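Local coordinates for nitroreductase-like family protein (Bacillus cereus, PDB 2I7H), which is a nitroreductase-like protein of the nitroreductase family, with flavin mononucleotide bound in a two-chain assembly, at residues 84-87 against 88-92; 103-106 against 107-110; 145-148 against 149-153. One frame throughout, in Å; residues are numbered along the deposited sequence.

Contact 1 (84-87 against 88-92)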
loop_
_atom_site.group_PDB
_atom_site.type_symbol
_atom_site.label_atom_id
_atom_site.label_comp_id
_atom_site.label_asym_id
_atom_site.label_seq_id
_atom_site.Cartn_x
_atom_site.Cartn_y
_atom_site.Cartn_z
ATOM N N ILE A 84 10.150 26.668 12.159
ATOM C CA ILE A 84 10.063 25.290 12.639
ATOM C C ILE A 84 10.226 24.293 11.490
ATOM O O ILE A 84 11.083 23.399 11.520
ATOM C CB ILE A 84 8.663 25.017 13.328
ATOM C CG1 ILE A 84 8.493 25.793 14.655
ATOM C CG2 ILE A 84 8.400 23.512 13.517
ATOM C CD1 ILE A 84 9.721 25.807 15.579
ATOM N N LEU A 85 9.384 24.469 10.481
ATOM C CA LEU A 85 9.249 23.517 9.416
ATOM C C LEU A 85 10.447 23.580 8.477
ATOM O O LEU A 85 11.011 22.547 8.118
ATOM C CB LEU A 85 7.924 23.759 8.702
ATOM C CG LEU A 85 7.632 22.896 7.502
ATOM C CD1 LEU A 85 6.153 22.686 7.373
ATOM C CD2 LEU A 85 8.245 23.580 6.268
ATOM N N SER A 86 10.848 24.791 8.111
ATOM C CA SER A 86 12.097 25.030 7.381
ATOM C C SER A 86 13.317 24.352 8.029
ATOM O O SER A 86 14.122 23.728 7.345
ATOM C CB SER A 86 12.347 26.526 7.249
ATOM O OG SER A 86 13.472 26.780 6.424
ATOM N N ASP A 87 13.443 24.470 9.345
ATOM C CA ASP A 87 14.547 23.872 10.059
ATOM C C ASP A 87 14.473 22.356 10.047
ATOM O O ASP A 87 15.511 21.674 9.945
ATOM C CB ASP A 87 14.607 24.409 11.486
ATOM C CG ASP A 87 15.114 25.828 11.536
ATOM O OD1 ASP A 87 15.381 26.420 10.462
ATOM O OD2 ASP A 87 15.262 26.373 12.654
ATOM N N ARG A 88 13.251 21.833 10.140
ATOM C CA ARG A 88 13.022 20.392 10.077
ATOM C C ARG A 88 13.373 19.787 8.710
ATOM O O ARG A 88 14.042 18.761 8.625
ATOM C CB ARG A 88 11.577 20.067 10.414
ATOM C CG ARG A 88 11.444 18.781 11.157
ATOM C CD ARG A 88 10.401 17.857 10.571
ATOM N NE ARG A 88 9.067 18.439 10.453
ATOM C CZ ARG A 88 8.300 18.345 9.365
ATOM N NH1 ARG A 88 8.725 17.712 8.283
ATOM N NH2 ARG A 88 7.100 18.888 9.361
ATOM N N PHE A 89 12.898 20.419 7.648
ATOM C CA PHE A 89 13.119 19.934 6.292
ATOM C C PHE A 89 14.610 19.985 5.957
ATOM O O PHE A 89 15.116 19.228 5.123
ATOM C CB PHE A 89 12.357 20.822 5.296
ATOM C CG PHE A 89 10.953 20.402 5.034
ATOM C CD1 PHE A 89 10.031 20.305 6.065
ATOM C CD2 PHE A 89 10.525 20.152 3.728
ATOM C CE1 PHE A 89 8.717 19.931 5.816
ATOM C CE2 PHE A 89 9.205 19.798 3.474
ATOM C CZ PHE A 89 8.294 19.685 4.526
ATOM N N LEU A 90 15.300 20.923 6.586
ATOM C CA LEU A 90 16.684 21.185 6.262
ATOM C C LEU A 90 17.649 20.346 7.109
ATOM O O LEU A 90 18.862 20.316 6.840
ATOM C CB LEU A 90 16.953 22.687 6.372
ATOM C CG LEU A 90 16.864 23.478 5.054
ATOM C CD1 LEU A 90 15.936 22.919 4.029
ATOM C CD2 LEU A 90 16.536 24.931 5.278
ATOM N N SER A 91 17.104 19.669 8.126
ATOM C CA SER A 91 17.851 18.657 8.889
ATOM C C SER A 91 17.291 17.270 8.616
ATOM O O SER A 91 17.402 16.355 9.443
ATOM C CB SER A 91 17.874 18.971 10.396
ATOM O OG SER A 91 16.598 19.373 10.844
ATOM N N THR A 92 16.665 17.141 7.447
ATOM C CA THR A 92 16.176 15.877 6.921
ATOM C C THR A 92 16.907 15.685 5.606
ATOM O O THR A 92 16.780 16.523 4.715
ATOM C CB THR A 92 14.655 15.920 6.695
ATOM O OG1 THR A 92 14.006 16.162 7.946
ATOM C CG2 THR A 92 14.126 14.611 6.094
#

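Contact 2 (103-106 against 107-110)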
loop_
_atom_site.group_PDB
_atom_site.type_symbol
_atom_site.label_atom_id
_atom_site.label_comp_id
_atom_site.label_asym_id
_atom_site.label_seq_id
_atom_site.Cartn_x
_atom_site.Cartn_y
_atom_site.Cartn_z
ATOM N N ASP A 103 -6.711 9.832 -12.538
ATOM C CA ASP A 103 -7.643 9.334 -13.549
ATOM C C ASP A 103 -9.016 9.897 -13.178
ATOM O O ASP A 103 -9.374 9.889 -12.023
ATOM C CB ASP A 103 -7.629 7.786 -13.629
ATOM C CG ASP A 103 -8.307 7.243 -14.893
ATOM O OD1 ASP A 103 -9.538 7.417 -15.058
ATOM O OD2 ASP A 103 -7.597 6.628 -15.751
ATOM N N PRO A 104 -9.757 10.432 -14.158
ATOM C CA PRO A 104 -11.099 10.951 -13.866
ATOM C C PRO A 104 -12.122 9.891 -13.412
ATOM O O PRO A 104 -13.140 10.230 -12.824
ATOM C CB PRO A 104 -11.527 11.643 -15.182
ATOM C CG PRO A 104 -10.600 11.100 -16.238
ATOM C CD PRO A 104 -9.362 10.572 -15.573
ATOM N N ARG A 105 -11.813 8.621 -13.634
ATOM C CA ARG A 105 -12.690 7.527 -13.317
ATOM C C ARG A 105 -12.305 6.901 -11.992
ATOM O O ARG A 105 -11.135 6.634 -11.739
ATOM C CB ARG A 105 -12.617 6.474 -14.435
ATOM C CG ARG A 105 -13.100 6.948 -15.825
ATOM C CD ARG A 105 -12.596 6.003 -16.920
ATOM N NE ARG A 105 -11.124 5.992 -16.931
ATOM C CZ ARG A 105 -10.372 5.312 -17.785
ATOM N NH1 ARG A 105 -10.941 4.545 -18.706
ATOM N NH2 ARG A 105 -9.046 5.435 -17.741
ATOM N N GLN A 106 -13.306 6.637 -11.165
ATOM C CA GLN A 106 -13.144 6.127 -9.812
ATOM C C GLN A 106 -12.298 4.864 -9.733
ATOM O O GLN A 106 -11.302 4.821 -9.030
ATOM C CB GLN A 106 -14.550 5.841 -9.261
ATOM C CG GLN A 106 -14.625 5.180 -7.927
ATOM C CD GLN A 106 -16.052 4.906 -7.513
ATOM O OE1 GLN A 106 -16.896 4.439 -8.330
ATOM N NE2 GLN A 106 -16.360 5.232 -6.257
ATOM N N ILE A 107 -12.701 3.826 -10.444
ATOM C CA ILE A 107 -12.057 2.522 -10.329
ATOM C C ILE A 107 -10.574 2.605 -10.721
ATOM O O ILE A 107 -9.711 2.111 -10.012
ATOM C CB ILE A 107 -12.853 1.434 -11.125
ATOM C CG1 ILE A 107 -14.240 1.192 -10.461
ATOM C CG2 ILE A 107 -12.015 0.122 -11.280
ATOM C CD1 ILE A 107 -15.266 0.276 -11.322
ATOM N N GLN A 108 -10.277 3.264 -11.834
ATOM C CA GLN A 108 -8.891 3.375 -12.291
ATOM C C GLN A 108 -8.070 4.250 -11.373
ATOM O O GLN A 108 -6.909 3.969 -11.141
ATOM C CB GLN A 108 -8.824 3.885 -13.741
ATOM C CG GLN A 108 -9.190 2.857 -14.785
ATOM C CD GLN A 108 -10.673 2.794 -15.101
ATOM O OE1 GLN A 108 -11.509 3.357 -14.428
ATOM N NE2 GLN A 108 -10.996 2.107 -16.178
ATOM N N ARG A 109 -8.664 5.327 -10.856
ATOM C CA ARG A 109 -7.942 6.202 -9.918
ATOM C C ARG A 109 -7.661 5.481 -8.593
ATOM O O ARG A 109 -6.586 5.625 -8.016
ATOM C CB ARG A 109 -8.731 7.511 -9.698
ATOM C CG ARG A 109 -8.133 8.490 -8.751
ATOM C CD ARG A 109 -8.254 8.118 -7.233
ATOM N NE ARG A 109 -9.636 7.803 -6.849
ATOM C CZ ARG A 109 -10.616 8.697 -6.900
ATOM N NH1 ARG A 109 -10.312 9.927 -7.299
ATOM N NH2 ARG A 109 -11.869 8.358 -6.569
ATOM N N ASP A 110 -8.664 4.768 -8.077
ATOM C CA ASP A 110 -8.517 3.997 -6.858
ATOM C C ASP A 110 -7.449 2.932 -7.016
ATOM O O ASP A 110 -6.604 2.772 -6.149
ATOM C CB ASP A 110 -9.859 3.350 -6.453
ATOM C CG ASP A 110 -10.845 4.356 -5.874
ATOM O OD1 ASP A 110 -10.498 5.553 -5.682
ATOM O OD2 ASP A 110 -11.992 3.956 -5.672
HETATM O O HOH W 1 -13.832 5.361 -4.499
#

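Contact 3 (145-148 against 149-153)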
loop_
_atom_site.group_PDB
_atom_site.type_symbol
_atom_site.label_atom_id
_atom_site.label_comp_id
_atom_site.label_asym_id
_atom_site.label_seq_id
_atom_site.Cartn_x
_atom_site.Cartn_y
_atom_site.Cartn_z
ATOM N N PRO A 145 -3.494 23.744 -3.609
ATOM C CA PRO A 145 -3.162 24.014 -5.006
ATOM C C PRO A 145 -1.963 24.954 -5.166
ATOM O O PRO A 145 -1.263 24.896 -6.188
ATOM C CB PRO A 145 -4.463 24.625 -5.576
ATOM C CG PRO A 145 -5.238 25.073 -4.409
ATOM C CD PRO A 145 -4.863 24.155 -3.278
ATOM N N LEU A 146 -1.724 25.783 -4.142
ATOM C CA LEU A 146 -0.545 26.636 -4.078
ATOM C C LEU A 146 0.765 25.853 -3.952
ATOM O O LEU A 146 1.753 26.206 -4.591
ATOM C CB LEU A 146 -0.664 27.673 -2.947
ATOM C CG LEU A 146 -1.604 28.874 -3.142
ATOM C CD1 LEU A 146 -1.761 29.660 -1.845
ATOM C CD2 LEU A 146 -1.184 29.775 -4.306
ATOM N N PHE A 147 0.770 24.807 -3.130
ATOM C CA PHE A 147 1.927 23.937 -2.992
ATOM C C PHE A 147 2.150 23.092 -4.260
ATOM O O PHE A 147 3.282 22.943 -4.736
ATOM C CB PHE A 147 1.785 23.056 -1.734
ATOM C CG PHE A 147 2.887 22.057 -1.568
ATOM C CD1 PHE A 147 2.625 20.689 -1.675
ATOM C CD2 PHE A 147 4.207 22.480 -1.366
ATOM C CE1 PHE A 147 3.647 19.762 -1.555
ATOM C CE2 PHE A 147 5.232 21.560 -1.243
ATOM C CZ PHE A 147 4.946 20.186 -1.339
ATOM N N ILE A 148 1.055 22.562 -4.800
ATOM C CA ILE A 148 1.088 21.669 -5.957
ATOM C C ILE A 148 1.676 22.355 -7.196
ATOM O O ILE A 148 2.502 21.769 -7.904
ATOM C CB ILE A 148 -0.324 21.099 -6.257
ATOM C CG1 ILE A 148 -0.825 20.264 -5.067
ATOM C CG2 ILE A 148 -0.311 20.264 -7.534
ATOM C CD1 ILE A 148 -2.380 20.138 -4.942
ATOM N N GLU A 149 1.236 23.590 -7.445
ATOM C CA GLU A 149 1.766 24.431 -8.522
ATOM C C GLU A 149 3.186 24.875 -8.154
ATOM O O GLU A 149 4.085 24.848 -8.982
ATOM C CB GLU A 149 0.806 25.613 -8.794
ATOM C CG GLU A 149 1.437 26.948 -9.085
ATOM C CD GLU A 149 1.231 28.004 -7.958
ATOM O OE1 GLU A 149 2.227 28.366 -7.256
ATOM O OE2 GLU A 149 0.076 28.492 -7.795
ATOM N N GLY A 150 3.370 25.237 -6.884
ATOM C CA GLY A 150 4.671 25.598 -6.324
ATOM C C GLY A 150 5.805 24.604 -6.538
ATOM O O GLY A 150 6.947 25.018 -6.685
ATOM N N ILE A 151 5.503 23.297 -6.549
ATOM C CA ILE A 151 6.537 22.286 -6.858
ATOM C C ILE A 151 6.497 21.802 -8.318
ATOM O O ILE A 151 7.149 20.809 -8.656
ATOM C CB ILE A 151 6.544 21.065 -5.887
ATOM C CG1 ILE A 151 5.208 20.292 -5.933
ATOM C CG2 ILE A 151 6.944 21.474 -4.478
ATOM C CD1 ILE A 151 5.216 18.974 -5.154
ATOM N N GLY A 152 5.731 22.493 -9.170
ATOM C CA GLY A 152 5.700 22.191 -10.608
ATOM C C GLY A 152 4.776 21.078 -11.095
ATOM O O GLY A 152 4.954 20.567 -12.207
ATOM N N LEU A 153 3.800 20.690 -10.276
ATOM C CA LEU A 153 2.766 19.757 -10.711
ATOM C C LEU A 153 1.544 20.500 -11.257
ATOM O O LEU A 153 1.221 21.612 -10.807
ATOM C CB LEU A 153 2.325 18.838 -9.567
ATOM C CG LEU A 153 3.351 17.910 -8.944
ATOM C CD1 LEU A 153 2.706 17.096 -7.914
ATOM C CD2 LEU A 153 3.880 17.043 -10.006
#

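Contact 1 (84-87 against 88-92)
L85 and F89, one helical turn apart, lie side by side and point the same way. The leucine meets the phenyl group with CG and its CD2 branch: CD2 sits over a ring face, 4.1 Å from the centroid of the F89 ring, in a CH-pi contact, while L85 CG comes within 3.6 Å of F89 CE1. With L85 CG turned anti to the backbone N (chi1 177°) and F89 CG anti to its carbonyl carbon (chi1 -88°), the two groups are carried to the same flank of the turn. That flank is the buried side of helix 75-90, packed on helix 62-71, where L85 touches V69 and F89 touches L65 and V66; the ring also makes an edge-to-face contact with H164 of strand 157-167. The backbone links the same two residues, F89 N donating to L85 O over 2.9 Å. On another side of the helix, S86 OG approaches L90 CD2 at 3.8 Å. Towards the C-terminal end, the S91 hydroxyl folds back and donates from OG to D87 O at 2.7 Å, beside a weak bond from S91 N to that carbonyl. The next carbonyl, R88 O, accepts from T92 OG1 at 2.7 Å and from S91 N, the two donors arriving from opposite faces of the carbonyl plane.

Contact 2 (103-106 against 107-110)
D103 OD1 is gripped by two nitrogens of R105: the backbone N, 2.9 Å from D103 OD1, takes its anti lone pair, and NE takes the syn one. The first bond makes an Asx turn. The second belongs to a side-on salt bridge, completed by R105 NH2 to D103 OD2 at 2.7 Å, with the carboxylate at the edge of the guanidinium and in its plane. Over one face of that guanidinium lies the amide of Q108, the two planes 9° apart and stacked, with Q108 NE2 3.5 Å from R105 NH1. A bend at chi2 (88°) folds the Q108 chain so that its amide reaches over R105, while Q108 CB rests 3.6 Å from D103 CG. R105 is the N-cap residue of helix 106-129, and its carbonyl accepts from R109 N in the first turn.

Further round, R109 NE donates to D110 OD1 at 2.7 Å within a salt bridge, reaching the anti side of the carboxylate from 31° out of its plane. The other oxygen, D110 OD2, accepts from a water 2.6 Å away that also accepts from Q106 NE2, and is also hydrogen-bonded to the hydroxyl of Y143 in the second subunit. Both carboxylates thus face an arginine, which probably favours their ionised form, and the D110 OD2 bond to Y143 ties this helix start to the second subunit.

Contact 3 (145-148 against 149-153)
The peptide N-H groups of E149, G150 and I151 are satisfied by carbonyls one turn back. E149 N reaches P145 O at 3.1 Å, and G150 N reaches L146 O at 3.0 Å; in both bonds the donor stands above the carbonyl plane. I151 N then closes on F147 O at 2.9 Å, with its N-H bent to 138° at the hydrogen. Past this point the pattern changes. L153 N reaches back five residues to I148 O, 2.9 Å away and nearly along the C=O axis, while G152 N takes E149 O at the same distance of 2.9 Å. These two bonds define a Schellman motif that ends helix 145-150, with G152 as its C-prime residue at a phi of 84°. At the other end, L146 N is served by the side chain of N144, OD1 being the acceptor.

Apolar groups meet where the chain turns. F147, its CG anti to the backbone N (chi1 176°), reaches forward along the helix and crosses the I151 side chain at a slant, CE2 lying 3.7 Å from I151 CG2. I148 and L153 cross at about a right angle, and I148 CG2 meets L153 CB at 3.6 Å. On a more exposed side, L146 and E149 run alongside each other, with L146 CD2 3.9 Å from E149 OE2. F147 and I151 both pack on L65 of helix 62-71, whereas I148 and L153 both cover I159 of strand 157-167.

Overall arrangement
The three contacts follow one another along the chain without overlap: contact 1 at the C-terminal end of helix 75-90, contact 2 at the start of helix 106-129, contact 3 on the short helix 145-150. Strand 94-101 connects the first two helices. Contacts 1 and 3 are neighbours, their centres about 19 Å and their nearest atoms about 6 Å apart, and both pack on helix 62-71 and strand 157-167 of the antiparallel sheet. Contact 2, whose centre lies about 35 Å from that of contact 1 and about 22 Å from that of contact 3, touches the second subunit. Contacts 1 and 3 thus belong to the packing of helices against one part of the sheet, while contact 2 places a helix start at the dimer interface.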